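Local coordinates for protein glycoside hydrolase family 43 (Halothermothrix orenii, PDB 4QQS) that is a five-bladed beta-propeller glycosidase with alpha-L-arabinofuranosidase activity, probably acting in the breakdown of plant polysaccharides such as xylan, at residues I113-G121 / Q161-L170. Numbering follows the deposited sequence.
Sequences IKAPLFDRG and QEMSQDLLEL
Two neighbouring blades of the five-bladed beta-propeller meet here at the chain's passage from one to the next, where L117, F118 and R120 of the linker 113-121 pack against Q161 of strand 153-162 and L170 in the loop after it. L170 is the apolar centre. Its CD2 lies over one face of the F118 ring, 4.1 Å from the ring centroid and 27° off the normal, a CH-pi contact, while its CD1 comes within 4.2 Å of L117 CD2. That same methyl of L117 reaches M163 CE at 4.1 Å, because the bend of the methionine chain at chi3 turns its end toward the linker.

R120 NH2 donates to Q161 OE1 at 2.9 Å, in the amide carbonyl plane and on a lone pair, though the guanidinium and amide planes are 47° apart. Y141 OH also bonds both Q161 OE1 and R120 NH1, tying the pair to strand 137-143, and F118 CD2 sits over one face of the guanidinium, toward its rim. Nearer the turn, K114, with CG anti to the backbone N (chi1 -163°) and the rest of its chain extended, donates a hydrogen bond from NZ to L168 O at 2.9 Å. A water bridges the backbones beside it, donating to L117 O and to L168 O, so that this carbonyl takes two bonds. L167 O, buried nearby against L117 CD1, has no polar partner.

The type I turn 164-167, closed by a bond from L167 N to S164 O, also carries D166 OD1, which accepts from S164 OG and, in an Asx turn, from L168 N, the two donors arriving from opposite faces of the carboxylate. The arrangement is the junction of two successive blades of the GH43 beta-propeller, made by the interblade linker and the loop after a strand of the next blade.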
ATOM      1  N   ILE A 113     -15.825   6.908 -10.049  1.00  9.79           N
ATOM      2  CA  ILE A 113     -16.097   6.640 -11.447  1.00 11.04           C
ATOM      3  C   ILE A 113     -16.557   5.203 -11.703  1.00 10.69           C
ATOM      4  O   ILE A 113     -17.361   4.994 -12.602  1.00 12.74           O
ATOM      5  CB  ILE A 113     -14.968   7.109 -12.390  1.00 14.79           C
ATOM      6  CG1 ILE A 113     -13.674   6.344 -12.150  1.00 16.08           C
ATOM      7  CG2 ILE A 113     -14.792   8.641 -12.255  1.00 16.51           C
ATOM      8  CD1 ILE A 113     -12.545   6.761 -13.081  1.00 16.69           C
ATOM      9  N   LYS A 114     -16.110   4.238 -10.904  1.00  9.56           N
ATOM     10  CA  LYS A 114     -16.675   2.889 -10.939  1.00  9.91           C
ATOM     11  C   LYS A 114     -16.540   2.306  -9.536  1.00  9.41           C
ATOM     12  O   LYS A 114     -15.463   1.916  -9.105  1.00  9.39           O
ATOM     13  CB  LYS A 114     -16.016   2.015 -12.010  1.00 11.84           C
ATOM     14  CG  LYS A 114     -16.827   0.781 -12.355  1.00 12.18           C
ATOM     15  CD  LYS A 114     -16.295   0.066 -13.572  1.00 13.97           C
ATOM     16  CE  LYS A 114     -17.029  -1.230 -13.853  1.00 16.66           C
ATOM     17  NZ  LYS A 114     -16.612  -1.756 -15.175  1.00 19.32           N
ATOM     18  N   ALA A 115     -17.663   2.283  -8.833  1.00 10.04           N
ATOM     19  CA  ALA A 115     -17.711   1.873  -7.442  1.00 10.23           C
ATOM     20  C   ALA A 115     -18.903   0.941  -7.258  1.00 10.75           C
ATOM     21  O   ALA A 115     -20.032   1.401  -7.251  1.00 11.96           O
ATOM     22  CB  ALA A 115     -17.830   3.095  -6.541  1.00 10.80           C
ATOM     23  N   PRO A 116     -18.663  -0.375  -7.127  1.00 10.06           N
ATOM     24  CA  PRO A 116     -17.360  -1.049  -7.110  1.00  9.75           C
ATOM     25  C   PRO A 116     -16.740  -1.164  -8.502  1.00  8.99           C
ATOM     26  O   PRO A 116     -17.439  -1.151  -9.533  1.00 10.42           O
ATOM     27  CB  PRO A 116     -17.699  -2.434  -6.575  1.00 10.66           C
ATOM     28  CG  PRO A 116     -19.078  -2.687  -7.064  1.00 11.61           C
ATOM     29  CD  PRO A 116     -19.772  -1.339  -7.014  1.00 11.00           C
ATOM     30  N   LEU A 117     -15.425  -1.316  -8.528  1.00  8.08           N
ATOM     31  CA  LEU A 117     -14.697  -1.480  -9.779  1.00  8.32           C
ATOM     32  C   LEU A 117     -14.992  -2.857 -10.389  1.00  8.74           C
ATOM     33  O   LEU A 117     -15.127  -2.985 -11.613  1.00 10.12           O
ATOM     34  CB  LEU A 117     -13.204  -1.311  -9.511  1.00  8.46           C
ATOM     35  CG  LEU A 117     -12.278  -1.525 -10.703  1.00  8.96           C
ATOM     36  CD1 LEU A 117     -12.572  -0.555 -11.848  1.00  9.59           C
ATOM     37  CD2 LEU A 117     -10.836  -1.388 -10.253  1.00  9.88           C
ATOM     38  N   PHE A 118     -15.073  -3.873  -9.536  1.00  8.48           N
ATOM     39  CA  PHE A 118     -15.487  -5.211  -9.934  1.00  8.72           C
ATOM     40  C   PHE A 118     -16.154  -5.859  -8.733  1.00  8.79           C
ATOM     41  O   PHE A 118     -15.997  -5.387  -7.602  1.00  8.77           O
ATOM     42  CB  PHE A 118     -14.315  -6.061 -10.470  1.00  8.74           C
ATOM     43  CG  PHE A 118     -13.226  -6.365  -9.460  1.00  8.69           C
ATOM     44  CD1 PHE A 118     -12.185  -5.470  -9.261  1.00  8.55           C
ATOM     45  CD2 PHE A 118     -13.210  -7.563  -8.739  1.00  8.92           C
ATOM     46  CE1 PHE A 118     -11.157  -5.753  -8.358  1.00  8.54           C
ATOM     47  CE2 PHE A 118     -12.184  -7.850  -7.851  1.00  9.04           C
ATOM     48  CZ  PHE A 118     -11.166  -6.934  -7.660  1.00  8.88           C
ATOM     49  N   ASP A 119     -16.912  -6.924  -8.975  1.00  9.36           N
ATOM     50  CA  ASP A 119     -17.701  -7.539  -7.918  1.00 10.40           C
ATOM     51  C   ASP A 119     -17.857  -9.012  -8.229  1.00  9.86           C
ATOM     52  O   ASP A 119     -18.427  -9.368  -9.260  1.00 11.35           O
ATOM     53  CB  ASP A 119     -19.064  -6.841  -7.836  1.00 12.07           C
ATOM     54  CG  ASP A 119     -19.872  -7.234  -6.620  1.00 12.98           C
ATOM     55  OD1 ASP A 119     -19.468  -8.158  -5.877  1.00 13.88           O
ATOM     56  OD2 ASP A 119     -20.922  -6.583  -6.403  1.00 13.49           O
ATOM     57  N   ARG A 120     -17.328  -9.859  -7.349  1.00  9.42           N
ATOM     58  CA  ARG A 120     -17.361 -11.309  -7.529  1.00  9.25           C
ATOM     59  C   ARG A 120     -17.965 -12.005  -6.308  1.00  9.43           C
ATOM     60  O   ARG A 120     -17.727 -13.196  -6.085  1.00 10.42           O
ATOM     61  CB  ARG A 120     -15.955 -11.838  -7.821  1.00  9.45           C
ATOM     62  CG  ARG A 120     -15.340 -11.218  -9.044  1.00  9.23           C
ATOM     63  CD  ARG A 120     -13.859 -11.507  -9.147  1.00  9.26           C
ATOM     64  NE  ARG A 120     -13.288 -10.734 -10.241  1.00  9.25           N
ATOM     65  CZ  ARG A 120     -11.986 -10.501 -10.381  1.00  8.58           C
ATOM     66  NH1 ARG A 120     -11.110 -11.023  -9.531  1.00  9.08           N
ATOM     67  NH2 ARG A 120     -11.557  -9.741 -11.373  1.00  9.23           N
ATOM     68  N   GLY A 121     -18.737 -11.271  -5.510  1.00  9.37           N
ATOM     69  CA  GLY A 121     -19.390 -11.867  -4.362  1.00  9.42           C
ATOM     70  C   GLY A 121     -18.445 -12.268  -3.246  1.00  8.89           C
ATOM     71  O   GLY A 121     -18.780 -13.109  -2.421  1.00 10.09           O
ATOM     72  N   GLN A 161      -4.102  -8.610 -12.493  1.00  6.34           N
ATOM     73  CA  GLN A 161      -4.632  -8.599 -13.850  1.00  7.06           C
ATOM     74  C   GLN A 161      -4.171  -7.355 -14.578  1.00  7.10           C
ATOM     75  O   GLN A 161      -4.049  -6.276 -14.006  1.00  7.60           O
ATOM     76  CB  GLN A 161      -6.167  -8.641 -13.852  1.00  7.60           C
ATOM     77  CG  GLN A 161      -6.705  -9.999 -13.447  1.00  7.78           C
ATOM     78  CD  GLN A 161      -8.200 -10.041 -13.307  1.00  8.14           C
ATOM     79  OE1 GLN A 161      -8.741  -9.845 -12.212  1.00  8.49           O
ATOM     80  NE2 GLN A 161      -8.889 -10.306 -14.410  1.00  9.01           N
ATOM     81  N   GLU A 162      -3.935  -7.506 -15.870  1.00  7.58           N
ATOM     82  CA  GLU A 162      -3.796  -6.355 -16.748  1.00  8.12           C
ATOM     83  C   GLU A 162      -5.136  -5.639 -16.802  1.00  8.85           C
ATOM     84  O   GLU A 162      -6.186  -6.288 -16.752  1.00  9.98           O
ATOM     85  CB  GLU A 162      -3.390  -6.864 -18.124  1.00 10.06           C
ATOM     86  CG  GLU A 162      -3.059  -5.802 -19.133  1.00 12.89           C
ATOM     87  CD  GLU A 162      -2.599  -6.395 -20.452  1.00 16.37           C
ATOM     88  OE1 GLU A 162      -2.175  -7.583 -20.475  1.00 17.30           O
ATOM     89  OE2 GLU A 162      -2.666  -5.678 -21.464  1.00 18.61           O
ATOM     90  N   MET A 163      -5.102  -4.314 -16.892  1.00  9.08           N
ATOM     91  CA  MET A 163      -6.332  -3.542 -17.036  1.00  9.92           C
ATOM     92  C   MET A 163      -6.489  -3.029 -18.442  1.00 11.48           C
ATOM     93  O   MET A 163      -5.526  -2.911 -19.193  1.00 12.21           O
ATOM     94  CB  MET A 163      -6.366  -2.338 -16.098  1.00 10.27           C
ATOM     95  CG  MET A 163      -5.972  -2.653 -14.655  1.00 11.66           C
ATOM     96  SD  MET A 163      -6.166  -1.258 -13.557  1.00 13.22           S
ATOM     97  CE  MET A 163      -7.904  -1.370 -13.186  1.00 15.01           C
ATOM     98  N   SER A 164      -7.724  -2.689 -18.783  1.00 12.07           N
ATOM     99  CA  SER A 164      -7.976  -1.929 -19.982  1.00 12.50           C
ATOM    100  C   SER A 164      -7.310  -0.565 -19.836  1.00 11.82           C
ATOM    101  O   SER A 164      -7.002  -0.104 -18.719  1.00 12.26           O
ATOM    102  CB  SER A 164      -9.476  -1.760 -20.195  1.00 13.03           C
ATOM    103  OG  SER A 164     -10.073  -1.181 -19.047  1.00 13.20           O
ATOM    104  N   GLN A 165      -7.127   0.104 -20.968  1.00 12.83           N
ATOM    105  CA  GLN A 165      -6.485   1.403 -20.968  1.00 14.36           C
ATOM    106  C   GLN A 165      -7.244   2.434 -20.145  1.00 14.43           C
ATOM    107  O   GLN A 165      -6.622   3.332 -19.583  1.00 14.74           O
ATOM    108  CB  GLN A 165      -6.311   1.910 -22.405  1.00 16.46           C
ATOM    109  CG  GLN A 165      -5.212   1.197 -23.178  1.00 19.48           C
ATOM    110  CD  GLN A 165      -3.831   1.548 -22.668  1.00 22.08           C
ATOM    111  OE1 GLN A 165      -3.489   2.723 -22.543  1.00 23.70           O
ATOM    112  NE2 GLN A 165      -3.035   0.527 -22.339  1.00 23.09           N
ATOM    113  N   ASP A 166      -8.568   2.302 -20.070  1.00 14.15           N
ATOM    114  CA  ASP A 166      -9.386   3.237 -19.299  1.00 14.22           C
ATOM    115  C   ASP A 166      -9.527   2.876 -17.815  1.00 14.11           C
ATOM    116  O   ASP A 166     -10.208   3.582 -17.070  1.00 15.25           O
ATOM    117  CB  ASP A 166     -10.762   3.455 -19.952  1.00 14.38           C
ATOM    118  CG  ASP A 166     -11.603   2.183 -20.084  1.00 15.00           C
ATOM    119  OD1 ASP A 166     -11.281   1.158 -19.453  1.00 15.29           O
ATOM    120  OD2 ASP A 166     -12.623   2.244 -20.817  1.00 15.66           O
ATOM    121  N   LEU A 167      -8.841   1.812 -17.403  1.00 13.20           N
ATOM    122  CA  LEU A 167      -8.856   1.313 -16.031  1.00 12.80           C
ATOM    123  C   LEU A 167     -10.201   0.758 -15.551  1.00 12.64           C
ATOM    124  O   LEU A 167     -10.350   0.487 -14.367  1.00 13.33           O
ATOM    125  CB  LEU A 167      -8.353   2.371 -15.041  1.00 13.23           C
ATOM    126  CG  LEU A 167      -7.050   3.090 -15.379  1.00 12.93           C
ATOM    127  CD1 LEU A 167      -6.675   4.060 -14.272  1.00 13.66           C
ATOM    128  CD2 LEU A 167      -5.903   2.122 -15.670  1.00 12.96           C
ATOM    129  N   LEU A 168     -11.163   0.574 -16.461  1.00 12.87           N
ATOM    130  CA  LEU A 168     -12.505   0.125 -16.068  1.00 12.60           C
ATOM    131  C   LEU A 168     -12.740  -1.386 -16.144  1.00 12.17           C
ATOM    132  O   LEU A 168     -13.740  -1.873 -15.600  1.00 13.20           O
ATOM    133  CB  LEU A 168     -13.568   0.840 -16.899  1.00 13.33           C
ATOM    134  CG  LEU A 168     -13.515   2.364 -16.874  1.00 14.38           C
ATOM    135  CD1 LEU A 168     -14.585   2.931 -17.794  1.00 14.61           C
ATOM    136  CD2 LEU A 168     -13.665   2.925 -15.470  1.00 15.96           C
ATOM    137  N   GLU A 169     -11.848  -2.121 -16.815  1.00 11.85           N
ATOM    138  CA  GLU A 169     -11.993  -3.562 -16.962  1.00 12.01           C
ATOM    139  C   GLU A 169     -10.720  -4.231 -16.522  1.00 11.03           C
ATOM    140  O   GLU A 169      -9.625  -3.726 -16.801  1.00 12.07           O
ATOM    141  CB  GLU A 169     -12.258  -3.941 -18.422  1.00 13.94           C
ATOM    142  CG  GLU A 169     -12.527  -5.450 -18.633  1.00 16.26           C
ATOM    143  CD  GLU A 169     -12.110  -6.002 -19.997  1.00 19.25           C
ATOM    144  OE1 GLU A 169     -11.557  -5.262 -20.842  1.00 20.60           O
ATOM    145  OE2 GLU A 169     -12.344  -7.209 -20.230  1.00 20.53           O
ATOM    146  N   LEU A 170     -10.875  -5.371 -15.864  1.00 10.71           N
ATOM    147  CA  LEU A 170      -9.755  -6.227 -15.531  1.00  9.96           C
ATOM    148  C   LEU A 170      -9.747  -7.342 -16.580  1.00 10.28           C
ATOM    149  O   LEU A 170     -10.724  -8.095 -16.715  1.00 11.46           O
ATOM    150  CB  LEU A 170      -9.912  -6.782 -14.124  1.00  9.70           C
ATOM    151  CG  LEU A 170      -9.571  -5.825 -12.975  1.00 10.03           C
ATOM    152  CD1 LEU A 170     -10.514  -4.642 -12.856  1.00 12.13           C
ATOM    153  CD2 LEU A 170      -9.541  -6.566 -11.675  1.00 10.22           C
TER
HETATM  154  O   HOH W   1     -14.502  -3.929 -14.014  1.00 13.55           O